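Local coordinates for glutathione s-transferase S2 (Nilaparvata lugens, PDB 5H5L), which probably conjugates glutathione to electrophilic substrates as a sigma-class glutathione transferase and acts as a glutathione-requiring prostaglandin D synthase, at residues B[19-24]-B[75-80]. Residues are numbered along the deposited sequence; the frame is centred on the assembly and turned at random.
Sequences RWMLSY and AGLAGS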
loop_
_atom_site.group_PDB
_atom_site.type_symbol
_atom_site.label_atom_id
_atom_site.label_comp_id
_atom_site.label_asym_id
_atom_site.label_seq_id
_atom_site.Cartn_x
_atom_site.Cartn_y
_atom_site.Cartn_z
ATOM N N ARG B 19 0.373 13.803 10.631
ATOM C CA ARG B 19 0.493 14.776 11.718
ATOM C C ARG B 19 1.276 14.202 12.894
ATOM O O ARG B 19 2.143 14.879 13.469
ATOM C CB ARG B 19 -0.899 15.234 12.171
ATOM C CG ARG B 19 -1.728 15.973 11.113
ATOM C CD ARG B 19 -3.197 16.088 11.526
ATOM N NE ARG B 19 -4.062 16.721 10.531
ATOM C CZ ARG B 19 -5.268 16.287 10.194
ATOM N NH1 ARG B 19 -5.781 15.193 10.751
ATOM N NH2 ARG B 19 -5.970 16.935 9.275
ATOM N N TRP B 20 0.991 12.950 13.276
ATOM C CA TRP B 20 1.735 12.360 14.382
ATOM C C TRP B 20 3.203 12.213 14.041
ATOM O O TRP B 20 4.062 12.450 14.889
ATOM C CB TRP B 20 1.178 10.985 14.788
ATOM C CG TRP B 20 -0.153 11.026 15.496
ATOM C CD1 TRP B 20 -1.040 12.055 15.502
ATOM C CD2 TRP B 20 -0.745 9.982 16.299
ATOM N NE1 TRP B 20 -2.151 11.723 16.250
ATOM C CE2 TRP B 20 -1.990 10.456 16.743
ATOM C CE3 TRP B 20 -0.348 8.695 16.664
ATOM C CZ2 TRP B 20 -2.833 9.705 17.527
ATOM C CZ3 TRP B 20 -1.193 7.944 17.454
ATOM C CH2 TRP B 20 -2.410 8.460 17.892
ATOM N N MET B 21 3.521 11.779 12.817
ATOM C CA MET B 21 4.930 11.619 12.445
ATOM C C MET B 21 5.654 12.963 12.441
ATOM O O MET B 21 6.805 13.066 12.890
ATOM C CB MET B 21 5.040 10.947 11.075
ATOM C CG MET B 21 4.743 9.440 11.072
ATOM S SD MET B 21 5.719 8.519 12.248
ATOM C CE MET B 21 7.347 8.870 11.719
ATOM N N LEU B 22 5.004 13.992 11.944
ATOM C CA LEU B 22 5.645 15.308 11.933
ATOM C C LEU B 22 5.813 15.828 13.358
ATOM O O LEU B 22 6.848 16.420 13.690
ATOM C CB LEU B 22 4.823 16.275 11.093
ATOM C CG LEU B 22 4.828 16.026 9.575
ATOM C CD1 LEU B 22 3.781 16.855 8.951
ATOM C CD2 LEU B 22 6.176 16.393 9.005
ATOM N N SER B 23 4.845 15.524 14.227
ATOM C CA SER B 23 4.962 15.886 15.643
ATOM C C SER B 23 6.093 15.121 16.292
ATOM O O SER B 23 6.963 15.709 16.944
ATOM C CB SER B 23 3.647 15.613 16.354
ATOM O OG SER B 23 2.653 16.462 15.841
ATOM N N TYR B 24 6.145 13.808 16.066
ATOM C CA TYR B 24 7.271 13.047 16.583
ATOM C C TYR B 24 8.591 13.605 16.080
ATOM O O TYR B 24 9.595 13.579 16.795
ATOM C CB TYR B 24 7.168 11.587 16.192
ATOM C CG TYR B 24 8.212 10.728 16.839
ATOM C CD1 TYR B 24 7.984 10.128 18.068
ATOM C CD2 TYR B 24 9.399 10.475 16.222
ATOM C CE1 TYR B 24 8.930 9.298 18.646
ATOM C CE2 TYR B 24 10.346 9.645 16.794
ATOM C CZ TYR B 24 10.109 9.071 18.018
ATOM O OH TYR B 24 11.063 8.241 18.578
ATOM N N ALA B 75 12.808 10.077 11.050
ATOM C CA ALA B 75 12.643 10.049 12.505
ATOM C C ALA B 75 13.481 8.984 13.179
ATOM O O ALA B 75 13.469 8.899 14.407
ATOM C CB ALA B 75 11.181 9.834 12.872
ATOM N N GLY B 76 14.187 8.162 12.421
ATOM C CA GLY B 76 14.827 6.994 12.999
ATOM C C GLY B 76 13.879 5.915 13.476
ATOM O O GLY B 76 14.218 5.166 14.405
ATOM N N LEU B 77 12.693 5.828 12.886
ATOM C CA LEU B 77 11.697 4.819 13.232
ATOM C C LEU B 77 11.432 3.850 12.088
ATOM O O LEU B 77 10.288 3.441 11.859
ATOM C CB LEU B 77 10.402 5.498 13.642
ATOM C CG LEU B 77 10.457 6.397 14.874
ATOM C CD1 LEU B 77 9.056 6.858 15.127
ATOM C CD2 LEU B 77 11.022 5.687 16.111
ATOM N N ALA B 78 12.479 3.498 11.344
ATOM C CA ALA B 78 12.379 2.483 10.297
ATOM C C ALA B 78 13.306 1.321 10.619
ATOM O O ALA B 78 13.740 1.184 11.763
ATOM C CB ALA B 78 12.706 3.067 8.917
ATOM N N GLY B 79 13.625 0.477 9.641
ATOM C CA GLY B 79 14.421 -0.700 9.929
ATOM C C GLY B 79 15.934 -0.420 9.882
ATOM O O GLY B 79 16.388 0.486 9.194
ATOM N N SER B 80 16.706 -1.255 10.590
ATOM C CA SER B 80 18.169 -1.211 10.509
ATOM C C SER B 80 18.730 -1.864 9.246
ATOM O O SER B 80 19.911 -1.663 8.946
ATOM C CB SER B 80 18.776 -1.896 11.728
ATOM O OG SER B 80 18.295 -1.307 12.921
#
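Helix 15-25 of the thioredoxin-like N-terminal domain packs, through Tyr24 and Met21, on Ala75 and Leu77, where helix 64-75 runs into the loop before helix 82-106. Gly76, with positive phi, closes helix 64-75 in a Schellman motif. The chain then turns and brings Leu77 back to the tyrosine. The contact is apolar. Leu77 CD1 lies over one face of the Tyr24 ring, 3.8 Å from its centroid, a CH-pi contact. Leu77 CD1 is displaced toward the ring rim, 3.5 Å from Tyr24 CE2. Leu77 CD2 sits 3.6 Å from Tyr24 OH. Ala75 CB meets the ring at its edge, 3.8 Å from CD2 of Tyr24. With CG anti to the backbone N (chi1 -173°), the Tyr24 ring reaches out from the helix to Ala75 and Leu77. The Met21 chain bends at chi2 and chi3, and its CE comes 4.1 Å from Ala75 CB. Replacing Tyr24 by an alanine is likely to leave Leu77 CD1 without its aromatic partner and open a gap beside Ala75. Lys189 of helix 188-196 makes a cation-pi contact with Tyr24. Ile154 of helix 151-164 touches both Met21 and Leu77, joining this corner to the C-terminal helical domain.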